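Local coordinates for protein methionine gamma-lyase (PDB 1PFF) that belongs to the Cys/Met metabolism family of pyridoxal-phosphate-dependent enzymes and assembles from four chains, each with a seven-stranded and a five-stranded sheet, at residues 119-122 / 128-131; 5-10 / 155-160; 253-258 / 281-286; 209-214 / 226-231; 57-60 / 64-67. One frame throughout, in Å; residues are numbered along the deposited sequence.

Contact 1. Residues 119-122 / 128-131; sequences VDNT and LTNP. With EDO (1,2-ethanediol), chain R.
The carboxamide of Asn-121 is the flat group on which this contact turns. Pro-131 lies over one of its faces, with CG and CD both above the plane and CD 3.6 Å from Asn-121 ND2. At the rim of the amide, close to its plane, Thr-129 CB approaches Asn-121 OD1 to 3.6 Å. The polar link is the bond from Asn-121 ND2 to Thr-129 O, 2.9 Å long with an N-H...O angle of 148°. Its acceptor is displaced from the amide plane toward the face that Pro-131 occupies, and the donor stands above the carbonyl plane of Thr-129. A second grip on ND2 comes from Glu-11 OE1, so the amide is held by two acceptors while a proline ring lies over it. With CG anti to the backbone N (chi1 -162°), the Asn-121 side chain extends from the end of its strand toward the loop. Beside it, Val-119 CG1 touches Pro-131 CG at 4.0 Å and adds an apolar patch to the polar one.

Asp-120, between these two residues, turns away from the loop. Its OD2 accepts from Thr-122 N, an Asx turn as the strand ends, and also from Thr-122 OG1, while Asp-120 OD1 accepts a bond from O2 of an ethanediol at 3.2 Å. The hydroxyl of Thr-129 bonds Gln-240 O. The whole arrangement is buried: strand 116-120 lies between strands 84-90 and 138-142, and the loop after helix 125-128 folds back over its end, where Pro-131 also meets Val-139.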
# COMPACT_ATOMS: atom_id res chain seq x y z
N VAL A 119 3.59 -30.75 8.74
CA VAL A 119 2.13 -30.69 8.82
C VAL A 119 1.64 -29.34 8.32
O VAL A 119 2.16 -28.28 8.70
CB VAL A 119 1.63 -30.96 10.26
CG1 VAL A 119 0.12 -30.66 10.43
CG2 VAL A 119 1.90 -32.41 10.64
N ASP A 120 0.64 -29.40 7.45
CA ASP A 120 -0.07 -28.22 6.98
C ASP A 120 -1.17 -27.95 8.01
O ASP A 120 -2.12 -28.72 8.13
CB ASP A 120 -0.62 -28.48 5.57
CG ASP A 120 -1.46 -27.32 5.03
OD1 ASP A 120 -1.81 -27.37 3.83
OD2 ASP A 120 -1.81 -26.33 5.71
N ASN A 121 -1.00 -26.87 8.76
CA ASN A 121 -1.90 -26.48 9.85
C ASN A 121 -2.83 -25.33 9.45
O ASN A 121 -3.37 -24.63 10.30
CB ASN A 121 -1.06 -26.07 11.07
CG ASN A 121 -1.85 -26.06 12.37
OD1 ASN A 121 -2.68 -26.95 12.63
ND2 ASN A 121 -1.56 -25.07 13.22
N THR A 122 -3.02 -25.17 8.14
CA THR A 122 -3.83 -24.06 7.62
C THR A 122 -5.23 -24.02 8.23
O THR A 122 -5.65 -23.00 8.76
CB THR A 122 -3.92 -24.16 6.10
OG1 THR A 122 -2.62 -23.95 5.52
CG2 THR A 122 -4.78 -23.04 5.53
N LEU A 128 -5.95 -23.25 17.19
CA LEU A 128 -6.63 -24.49 17.57
C LEU A 128 -5.71 -25.70 17.75
O LEU A 128 -6.00 -26.56 18.59
CB LEU A 128 -7.72 -24.82 16.55
CG LEU A 128 -8.81 -23.76 16.36
CD1 LEU A 128 -9.91 -24.30 15.43
CD2 LEU A 128 -9.39 -23.24 17.68
N THR A 129 -4.64 -25.76 16.97
CA THR A 129 -3.67 -26.85 17.03
C THR A 129 -2.25 -26.30 16.93
O THR A 129 -1.98 -25.41 16.12
CB THR A 129 -3.94 -27.85 15.87
OG1 THR A 129 -5.23 -28.44 16.05
CG2 THR A 129 -2.98 -29.07 15.92
N ASN A 130 -1.36 -26.84 17.76
CA ASN A 130 0.06 -26.52 17.65
C ASN A 130 0.87 -27.79 17.40
O ASN A 130 1.37 -28.39 18.36
CB ASN A 130 0.54 -25.78 18.90
CG ASN A 130 -0.25 -24.51 19.16
OD1 ASN A 130 -0.90 -24.35 20.21
ND2 ASN A 130 -0.23 -23.61 18.19
N PRO A 131 0.99 -28.21 16.14
CA PRO A 131 1.62 -29.50 15.83
C PRO A 131 3.04 -29.63 16.36
O PRO A 131 3.45 -30.75 16.69
CB PRO A 131 1.59 -29.56 14.29
CG PRO A 131 0.45 -28.63 13.90
CD PRO A 131 0.54 -27.51 14.92
C1 EDO R . -3.80 -25.06 1.48
O1 EDO R . -4.88 -24.58 0.70
C2 EDO R . -2.48 -24.60 0.88
O2 EDO R . -1.41 -25.02 1.72

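Contact 2. Residues 5-10 / 155-160; sequences GKIAKL and AGLVCS
The helical turn that presses Ile-7 against Leu-157 and Cys-159 is kept in shape by the backbone bond from Leu-10 N to Lys-6 O, 3.1 Å, and by its like from Lys-9 N to Gly-5 O; what passes between helix and strand is apolar. Ile-7 does the work for the helix. Its CG1 sits beside the backbone N (chi1 -60°), which leaves CG2 anti to that N and directed at Cys-159, with Ile-7 CG2 3.5 Å from Cys-159 SG. The same methyl and the CG1 methylene straddle one methyl of the leucine: Leu-157 CD1 is 3.8 Å from Ile-7 CG1 and equally far from Ile-7 CG2. Ile-7 and Leu-157 meet tip to tip, whereas the sulfur takes up the flank nearer Ser-160.

This is a helix lying on a sheet. Strand 156-160 runs antiparallel to both its neighbours, 15-19 and 138-142, the reversed strand familiar from the seven-stranded sheet of fold type I PLP enzymes, and alternate residues Leu-157 and Cys-159 face helix 2-11 while Val-158 points the other way. Backbone bonds to His-141 and Val-139 fix those two residues in the sheet. Cys-16 of strand 15-19 touches all three contact side chains, and Thr-193 of helix 183-216 packs on Ile-7.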
# COMPACT_ATOMS: atom_id res chain seq x y z
N GLY A 5 8.27 -13.27 13.77
CA GLY A 5 8.29 -13.37 15.23
C GLY A 5 6.94 -13.65 15.87
O GLY A 5 6.85 -14.44 16.82
N LYS A 6 5.89 -13.00 15.37
CA LYS A 6 4.54 -13.18 15.92
C LYS A 6 3.98 -14.57 15.64
O LYS A 6 3.39 -15.20 16.52
CB LYS A 6 3.59 -12.09 15.42
CG LYS A 6 3.78 -10.75 16.13
CD LYS A 6 2.72 -9.71 15.77
CE LYS A 6 3.23 -8.29 16.02
NZ LYS A 6 2.20 -7.41 16.67
N ILE A 7 4.16 -15.05 14.42
CA ILE A 7 3.69 -16.38 14.06
C ILE A 7 4.47 -17.46 14.81
O ILE A 7 3.91 -18.46 15.25
CB ILE A 7 3.77 -16.58 12.52
CG1 ILE A 7 2.89 -15.53 11.79
CG2 ILE A 7 3.40 -18.00 12.13
CD1 ILE A 7 1.41 -15.51 12.18
N ALA A 8 5.78 -17.26 14.97
CA ALA A 8 6.60 -18.18 15.75
C ALA A 8 6.11 -18.32 17.19
O ALA A 8 6.06 -19.42 17.73
CB ALA A 8 8.07 -17.77 15.70
N LYS A 9 5.73 -17.20 17.81
CA LYS A 9 5.16 -17.23 19.15
C LYS A 9 3.82 -17.99 19.17
O LYS A 9 3.54 -18.74 20.11
CB LYS A 9 4.98 -15.81 19.71
CG LYS A 9 6.30 -15.12 20.09
CD LYS A 9 6.02 -13.76 20.77
CE LYS A 9 7.31 -13.00 21.06
NZ LYS A 9 7.20 -12.22 22.34
N LEU A 10 3.00 -17.79 18.14
CA LEU A 10 1.71 -18.46 18.04
C LEU A 10 1.85 -19.98 17.91
O LEU A 10 1.03 -20.71 18.45
CB LEU A 10 0.91 -17.92 16.86
CG LEU A 10 0.22 -16.59 17.12
CD1 LEU A 10 -0.12 -15.92 15.80
CD2 LEU A 10 -1.04 -16.79 17.96
N ALA A 155 -0.21 -15.53 0.74
CA ALA A 155 0.99 -15.59 1.57
C ALA A 155 1.04 -16.95 2.25
O ALA A 155 0.01 -17.61 2.42
CB ALA A 155 0.98 -14.49 2.62
N GLY A 156 2.24 -17.36 2.64
CA GLY A 156 2.43 -18.61 3.36
C GLY A 156 3.36 -18.40 4.53
O GLY A 156 4.01 -17.35 4.64
N LEU A 157 3.44 -19.40 5.41
CA LEU A 157 4.31 -19.33 6.57
C LEU A 157 4.91 -20.69 6.84
O LEU A 157 4.22 -21.69 6.68
CB LEU A 157 3.52 -18.85 7.79
CG LEU A 157 2.88 -17.46 7.72
CD1 LEU A 157 1.76 -17.37 8.71
CD2 LEU A 157 3.91 -16.38 7.96
N VAL A 158 6.18 -20.72 7.21
CA VAL A 158 6.86 -21.94 7.65
C VAL A 158 7.43 -21.72 9.06
O VAL A 158 8.17 -20.76 9.28
CB VAL A 158 8.06 -22.32 6.71
CG1 VAL A 158 8.67 -23.65 7.10
CG2 VAL A 158 7.63 -22.37 5.26
N CYS A 159 7.10 -22.61 10.00
CA CYS A 159 7.57 -22.52 11.37
C CYS A 159 8.34 -23.76 11.77
O CYS A 159 7.87 -24.88 11.57
CB CYS A 159 6.40 -22.35 12.33
SG CYS A 159 5.35 -20.95 11.92
N SER A 160 9.52 -23.57 12.37
CA SER A 160 10.38 -24.69 12.76
C SER A 160 11.51 -24.21 13.67
O SER A 160 11.50 -23.05 14.13
CB SER A 160 10.94 -25.38 11.50
OG SER A 160 11.49 -26.66 11.80

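Contact 3. Residues 253-258 / 281-286; sequences DGLEKA and IQHPAS
Two chain segments that both lead into helices run past each other in opposite senses here, with the CA atoms of Ala-258 and His-283 7.0 Å apart and those of Leu-255 and Ser-286 8.3 Å apart. Gly-254 is the N-cap of helix 255-263, its positive phi (99°) being a conformation that suits glycine, and His-283 is the N-cap of the short helix 284-287.

The imidazole of His-283 is the centre of the contact. A chi1 of 172° swings it opposite its backbone N, away from its own strand and into the angle between Leu-255 and Ala-258, side chains one helical turn apart. Leu-255 arrives at the rim of the ring, near its plane, and the two side chains cross at about a right angle; Leu-255 CD1 lies 3.6 Å from the position modelled as His-283 NE2. Ala-258 approaches the ring obliquely, its CB 3.5 Å from the position modelled as His-283 ND1. Both distances run to ring positions whose element is in doubt, so they measure closeness of packing and nothing more.

Around this core, Leu-262 of the same helix also touches His-283, and Ala-258 reaches Ile-307 of strand 306-310, so that helix 255-263 is seated on the five-stranded sheet.

The imidazole is probably turned over in the model. Because the partners across the contact are aliphatic carbons, they say little about which setting is right; the contact rests on shape and dispersion.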
# COMPACT_ATOMS: atom_id res chain seq x y z
N ASP A 253 -28.24 -35.85 -1.97
CA ASP A 253 -28.50 -36.95 -2.88
C ASP A 253 -28.22 -36.53 -4.33
O ASP A 253 -29.15 -36.26 -5.09
CB ASP A 253 -29.95 -37.39 -2.70
CG ASP A 253 -30.22 -38.74 -3.31
OD1 ASP A 253 -29.27 -39.41 -3.78
OD2 ASP A 253 -31.37 -39.22 -3.35
N GLY A 254 -26.94 -36.49 -4.70
CA GLY A 254 -26.57 -36.27 -6.09
C GLY A 254 -26.17 -34.87 -6.50
O GLY A 254 -26.50 -33.89 -5.83
N LEU A 255 -25.47 -34.77 -7.64
CA LEU A 255 -24.94 -33.51 -8.14
C LEU A 255 -26.01 -32.45 -8.41
O LEU A 255 -25.84 -31.27 -8.08
CB LEU A 255 -24.12 -33.75 -9.41
CG LEU A 255 -23.42 -32.54 -10.04
CD1 LEU A 255 -22.08 -32.96 -10.65
CD2 LEU A 255 -24.31 -31.87 -11.08
N GLU A 256 -27.11 -32.89 -9.02
CA GLU A 256 -28.19 -31.98 -9.40
C GLU A 256 -28.84 -31.34 -8.17
O GLU A 256 -29.19 -30.16 -8.20
CB GLU A 256 -29.21 -32.72 -10.27
CG GLU A 256 -28.73 -32.93 -11.71
CD GLU A 256 -27.69 -34.04 -11.85
OE1 GLU A 256 -27.60 -34.91 -10.95
OE2 GLU A 256 -26.96 -34.04 -12.87
N LYS A 257 -28.98 -32.11 -7.10
CA LYS A 257 -29.48 -31.59 -5.82
C LYS A 257 -28.53 -30.57 -5.20
O LYS A 257 -28.96 -29.54 -4.67
CB LYS A 257 -29.76 -32.74 -4.84
CG LYS A 257 -31.01 -33.55 -5.20
CD LYS A 257 -31.58 -34.27 -3.99
CE LYS A 257 -32.64 -35.30 -4.37
NZ LYS A 257 -33.80 -34.68 -5.09
N ALA A 258 -27.22 -30.84 -5.29
CA ALA A 258 -26.21 -29.89 -4.84
C ALA A 258 -26.31 -28.56 -5.59
O ALA A 258 -26.28 -27.51 -4.96
CB ALA A 258 -24.81 -30.49 -4.97
N ILE A 281 -19.22 -21.34 0.18
CA ILE A 281 -19.68 -22.69 -0.14
C ILE A 281 -19.33 -23.03 -1.58
O ILE A 281 -19.23 -22.14 -2.44
CB ILE A 281 -21.22 -22.80 0.15
CG1 ILE A 281 -21.68 -24.27 0.21
CG2 ILE A 281 -22.05 -22.00 -0.87
CD1 ILE A 281 -23.00 -24.45 0.98
N GLN A 282 -19.13 -24.32 -1.84
CA GLN A 282 -18.80 -24.79 -3.18
C GLN A 282 -19.16 -26.25 -3.34
O GLN A 282 -19.30 -26.99 -2.36
CB GLN A 282 -17.31 -24.59 -3.48
CG GLN A 282 -16.39 -25.44 -2.62
CD GLN A 282 -14.93 -25.31 -2.99
OE1 GLN A 282 -14.49 -24.27 -3.49
NE2 GLN A 282 -14.16 -26.37 -2.74
N HIS A 283 -19.29 -26.65 -4.59
CA HIS A 283 -19.47 -28.05 -4.97
C HIS A 283 -18.25 -28.35 -5.83
O HIS A 283 -18.22 -27.96 -7.00
CB HIS A 283 -20.76 -28.22 -5.76
CG HIS A 283 -20.95 -29.58 -6.34
ND1 HIS A 283 -21.41 -30.65 -5.61
CD2 HIS A 283 -20.73 -30.05 -7.60
CE1 HIS A 283 -21.48 -31.72 -6.39
NE2 HIS A 283 -21.06 -31.38 -7.59
N PRO A 284 -17.24 -28.98 -5.23
CA PRO A 284 -15.94 -29.16 -5.89
C PRO A 284 -16.02 -29.86 -7.25
O PRO A 284 -15.36 -29.40 -8.18
CB PRO A 284 -15.16 -30.02 -4.89
CG PRO A 284 -15.79 -29.72 -3.57
CD PRO A 284 -17.24 -29.51 -3.85
N ALA A 285 -16.80 -30.93 -7.38
CA ALA A 285 -16.83 -31.72 -8.62
C ALA A 285 -17.30 -30.93 -9.85
O ALA A 285 -16.98 -31.30 -10.99
CB ALA A 285 -17.66 -32.97 -8.44
N SER A 286 -18.05 -29.86 -9.62
CA SER A 286 -18.51 -29.00 -10.71
C SER A 286 -17.81 -27.64 -10.73
O SER A 286 -17.73 -27.00 -11.79
CB SER A 286 -20.02 -28.80 -10.65
OG SER A 286 -20.38 -27.96 -9.57

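Contact 4. Residues 209-214 / 226-231; sequences KVAEFL and PGLPDH. With EDO (1,2-ethanediol), chain I.
Leu-228 holds CG beside its backbone N (chi1 -63°) and carries CD1 anti to CA (chi2 176°), which turns the other branch, CD2, toward helix 183-216. A similar first torsion (chi1 -70°) puts Glu-212 CG beside that methyl, and the rest of the glutamate chain, extended, carries the carboxylate on past it, the two side chains sliding by each other in opposite senses.

A single methyl thus makes the contact. Leu-228 CD2 is 4.0 Å from Glu-212 CG and 4.2 Å from Ala-211 CB, nestling against two consecutive residues of the helix, one buried and one at the surface. It is the aliphatic part of the glutamate that packs; the carboxylate goes elsewhere, and Glu-212 OE1 takes a hydrogen bond from Gln-208 NE2, one turn back along the helix. Ala-211 CB also packs on Ile-248 and Tyr-225, and His-215 of the same helix touches Leu-228.

The loop keeps its shape by internal means. A type I turn spans Leu-228 to His-231, closed by His-231 N to Leu-228 O at 2.9 Å, and the imidazole of His-231 lays one face over Pro-226 N, 4.0 Å above the ring plane, while its NE2 bonds Leu-97 O.

The arrangement is a type I turn, following strand 223-224, packed on the long helix 183-216, which leads from the domain of the large seven-stranded sheet to the smaller domain of the five-stranded one, as in fold type I PLP enzymes.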
# COMPACT_ATOMS: atom_id res chain seq x y z
N LYS A 209 -22.31 -25.46 15.59
CA LYS A 209 -23.75 -25.26 15.53
C LYS A 209 -24.33 -25.59 14.15
O LYS A 209 -25.35 -26.27 14.06
CB LYS A 209 -24.13 -23.83 15.93
CG LYS A 209 -23.79 -23.49 17.38
CD LYS A 209 -24.80 -24.08 18.35
CE LYS A 209 -25.14 -23.10 19.46
NZ LYS A 209 -26.62 -22.89 19.56
N VAL A 210 -23.66 -25.10 13.10
CA VAL A 210 -24.05 -25.39 11.72
C VAL A 210 -23.98 -26.91 11.45
O VAL A 210 -24.91 -27.50 10.89
CB VAL A 210 -23.20 -24.59 10.71
CG1 VAL A 210 -23.48 -25.00 9.27
CG2 VAL A 210 -23.44 -23.08 10.87
N ALA A 211 -22.89 -27.54 11.88
CA ALA A 211 -22.71 -28.97 11.68
C ALA A 211 -23.86 -29.76 12.32
O ALA A 211 -24.40 -30.69 11.72
CB ALA A 211 -21.35 -29.43 12.22
N GLU A 212 -24.25 -29.38 13.53
CA GLU A 212 -25.35 -30.06 14.22
C GLU A 212 -26.69 -29.84 13.51
O GLU A 212 -27.51 -30.77 13.41
CB GLU A 212 -25.40 -29.64 15.69
CG GLU A 212 -24.22 -30.20 16.47
CD GLU A 212 -24.13 -29.68 17.89
OE1 GLU A 212 -23.30 -30.22 18.66
OE2 GLU A 212 -24.86 -28.73 18.24
N PHE A 213 -26.91 -28.62 13.00
CA PHE A 213 -28.12 -28.32 12.24
C PHE A 213 -28.17 -29.21 10.98
O PHE A 213 -29.22 -29.80 10.67
CB PHE A 213 -28.20 -26.83 11.86
CG PHE A 213 -28.91 -26.58 10.55
CD1 PHE A 213 -30.30 -26.61 10.49
CD2 PHE A 213 -28.19 -26.34 9.39
CE1 PHE A 213 -30.97 -26.40 9.27
CE2 PHE A 213 -28.84 -26.13 8.17
CZ PHE A 213 -30.24 -26.16 8.12
N LEU A 214 -27.04 -29.31 10.28
CA LEU A 214 -26.97 -30.08 9.03
C LEU A 214 -27.16 -31.57 9.30
O LEU A 214 -27.83 -32.26 8.52
CB LEU A 214 -25.65 -29.83 8.32
CG LEU A 214 -25.35 -28.44 7.74
CD1 LEU A 214 -23.85 -28.32 7.44
CD2 LEU A 214 -26.18 -28.17 6.50
N PRO A 226 -15.25 -32.63 12.25
CA PRO A 226 -14.53 -33.24 13.39
C PRO A 226 -15.22 -33.14 14.75
O PRO A 226 -15.02 -34.02 15.58
CB PRO A 226 -13.19 -32.49 13.40
CG PRO A 226 -13.00 -32.11 11.96
CD PRO A 226 -14.38 -31.72 11.48
N GLY A 227 -16.04 -32.11 14.96
CA GLY A 227 -16.76 -31.93 16.21
C GLY A 227 -17.97 -32.84 16.43
O GLY A 227 -18.51 -32.88 17.54
N LEU A 228 -18.40 -33.54 15.40
CA LEU A 228 -19.52 -34.50 15.55
C LEU A 228 -19.00 -35.83 16.09
O LEU A 228 -18.02 -36.37 15.57
CB LEU A 228 -20.25 -34.72 14.22
CG LEU A 228 -20.95 -33.52 13.58
CD1 LEU A 228 -21.52 -33.92 12.24
CD2 LEU A 228 -22.05 -32.93 14.49
N PRO A 229 -19.64 -36.35 17.14
CA PRO A 229 -19.28 -37.67 17.68
C PRO A 229 -19.37 -38.80 16.63
O PRO A 229 -18.68 -39.79 16.80
CB PRO A 229 -20.28 -37.87 18.82
CG PRO A 229 -20.63 -36.44 19.24
CD PRO A 229 -20.69 -35.68 17.95
N ASP A 230 -20.17 -38.61 15.58
CA ASP A 230 -20.27 -39.57 14.47
C ASP A 230 -19.11 -39.52 13.47
O ASP A 230 -19.00 -40.41 12.61
CB ASP A 230 -21.56 -39.32 13.68
CG ASP A 230 -22.76 -40.02 14.30
OD1 ASP A 230 -22.59 -40.81 15.25
OD2 ASP A 230 -23.92 -39.84 13.88
N HIS A 231 -18.27 -38.49 13.56
CA HIS A 231 -17.06 -38.38 12.74
C HIS A 231 -15.99 -39.31 13.33
O HIS A 231 -15.68 -39.22 14.51
CB HIS A 231 -16.58 -36.92 12.73
CG HIS A 231 -15.57 -36.61 11.67
ND1 HIS A 231 -15.93 -36.22 10.39
CD2 HIS A 231 -14.22 -36.58 11.70
CE1 HIS A 231 -14.84 -35.99 9.68
NE2 HIS A 231 -13.79 -36.19 10.45
C1 EDO I . -29.52 -35.56 8.35
O1 EDO I . -30.45 -36.50 7.84
C2 EDO I . -28.12 -36.00 7.96
O2 EDO I . -27.17 -34.97 8.17

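Contact 5. Residues 57-60 / 64-67; sequences QLRK and EVDF. With EDO (1,2-ethanediol), chain O; EDO (1,2-ethanediol), chain C.
Arg-59 sets out from the helix at CB with an extended chain as far as NE, crossing Val-65 at about a right angle. Arg-59 CG comes first, 4.1 Å from Val-65 CG2, and Arg-59 CD passes beside the hydroxyl O2 of an ethanediol at 3.5 Å. Arg-59 NE then donates to ethanediol O2, 2.8 Å away. At the end of the chain Arg-59 NH2 bonds Val-65 O at 2.9 Å with an angle of 161°; the acceptor lies in the guanidinium plane, at its edge, although the donor stands above the plane of the carbonyl. Over one guanidinium face comes Phe-67, whose CE1 is 3.9 Å from Arg-59 NH2. The planes are 86° apart, so the ring does not lie flat on the guanidinium.

The ethanediol, probably from the crystallisation liquor, bridges side chain and strand: its O2 also accepts from Val-65 N at 3.0 Å, almost straight (174°). One small molecule thereby occupies a backbone N-H of the outermost strand of the sheet within this chain, and the arginine takes the carbonyl of the same residue.

The rest of the contact is apolar. Leu-58 CB meets Val-65 CG2, and Val-65 CG1 lies over one face of the Phe-67 ring, 3.8 Å above its plane. Phe-67 is also stacked with His-51, Glu-64 forms a salt bridge with Lys-81, and Lys-60 NZ bonds Trp-31 O of the second subunit.

Helix 48-60 and strand 64-68 are the last two elements of a beta-alpha-beta unit that starts with strand 39-43, and the contact closes the short turn from helix to edge strand.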
# COMPACT_ATOMS: atom_id res chain seq x y z
N GLN A 57 5.86 -33.48 -9.87
CA GLN A 57 7.10 -32.71 -9.84
C GLN A 57 8.27 -33.38 -9.08
O GLN A 57 9.37 -33.51 -9.62
CB GLN A 57 6.85 -31.29 -9.34
CG GLN A 57 5.71 -30.57 -10.08
CD GLN A 57 5.97 -30.41 -11.58
OE1 GLN A 57 7.10 -30.54 -12.05
NE2 GLN A 57 4.91 -30.11 -12.33
N LEU A 58 8.03 -33.79 -7.84
CA LEU A 58 9.05 -34.50 -7.08
C LEU A 58 9.51 -35.75 -7.84
O LEU A 58 10.71 -35.99 -7.99
CB LEU A 58 8.56 -34.84 -5.67
CG LEU A 58 8.32 -33.67 -4.69
CD1 LEU A 58 7.94 -34.21 -3.32
CD2 LEU A 58 9.52 -32.75 -4.59
N ARG A 59 8.55 -36.52 -8.34
CA ARG A 59 8.83 -37.78 -9.04
C ARG A 59 9.69 -37.62 -10.29
O ARG A 59 10.50 -38.50 -10.58
CB ARG A 59 7.54 -38.51 -9.39
CG ARG A 59 6.87 -39.21 -8.21
CD ARG A 59 5.69 -40.09 -8.62
NE ARG A 59 5.21 -40.91 -7.52
CZ ARG A 59 3.95 -41.29 -7.36
NH1 ARG A 59 3.01 -40.93 -8.24
NH2 ARG A 59 3.62 -42.05 -6.33
N LYS A 60 9.51 -36.53 -11.04
CA LYS A 60 10.29 -36.33 -12.26
C LYS A 60 11.73 -35.91 -11.95
O LYS A 60 12.60 -36.00 -12.82
CB LYS A 60 9.61 -35.34 -13.23
CG LYS A 60 9.73 -33.88 -12.82
CD LYS A 60 9.14 -32.92 -13.87
CE LYS A 60 9.64 -31.52 -13.57
NZ LYS A 60 9.03 -30.47 -14.40
N GLU A 64 11.19 -40.63 -4.79
CA GLU A 64 10.15 -41.64 -4.69
C GLU A 64 9.09 -41.12 -3.73
O GLU A 64 9.43 -40.56 -2.69
CB GLU A 64 10.73 -42.98 -4.20
CG GLU A 64 12.03 -43.34 -4.90
CD GLU A 64 12.68 -44.61 -4.38
OE1 GLU A 64 12.44 -45.00 -3.21
OE2 GLU A 64 13.46 -45.20 -5.14
N VAL A 65 7.82 -41.29 -4.09
CA VAL A 65 6.72 -40.78 -3.27
C VAL A 65 5.69 -41.90 -3.10
O VAL A 65 5.28 -42.53 -4.06
CB VAL A 65 6.04 -39.55 -3.94
CG1 VAL A 65 4.85 -39.04 -3.09
CG2 VAL A 65 7.05 -38.44 -4.17
N ASP A 66 5.30 -42.14 -1.86
CA ASP A 66 4.14 -42.98 -1.60
C ASP A 66 3.00 -42.11 -1.09
O ASP A 66 3.22 -41.29 -0.19
CB ASP A 66 4.48 -44.03 -0.54
CG ASP A 66 5.29 -45.18 -1.11
OD1 ASP A 66 4.79 -45.86 -2.03
OD2 ASP A 66 6.41 -45.49 -0.69
N PHE A 67 1.81 -42.26 -1.66
CA PHE A 67 0.60 -41.66 -1.07
C PHE A 67 -0.15 -42.73 -0.28
O PHE A 67 -0.52 -43.77 -0.83
CB PHE A 67 -0.34 -41.08 -2.13
CG PHE A 67 0.26 -39.95 -2.92
CD1 PHE A 67 0.82 -40.19 -4.18
CD2 PHE A 67 0.28 -38.65 -2.41
CE1 PHE A 67 1.38 -39.15 -4.92
CE2 PHE A 67 0.84 -37.60 -3.15
CZ PHE A 67 1.38 -37.85 -4.41
C1 EDO O . 7.12 -45.01 -6.80
O1 EDO O . 6.89 -45.29 -5.42
C2 EDO O . 8.05 -43.80 -6.95
O2 EDO O . 7.32 -42.60 -6.78
C1 EDO C . 18.38 -45.15 -4.61
O1 EDO C . 17.72 -44.28 -3.69
C2 EDO C . 17.40 -46.14 -5.22
O2 EDO C . 16.34 -46.41 -4.31

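Contacts 1, 2 and 5 all belong to the seven-stranded sheet: contact 1 at a central strand near the middle of the chain, contact 2 on an antiparallel strand close to one edge, and contact 5 at the opposite edge, beside a second subunit. Contacts 1 to 4 are buried, though Glu-212 brings contact 4 to the surface; contact 5 is partly buried. Contacts 1 and 2 touch, through Asn-130 ND2 and Leu-10 O, and contacts 1 and 5 are both nested within the loop that contact 2 closes. Contacts 3 and 4, about 20 Å apart between centres, belong to the five-stranded half. Side-chain-to-carbonyl bonds cross contacts 1 and 5, whereas contacts 2, 3 and 4 rely on van der Waals fit.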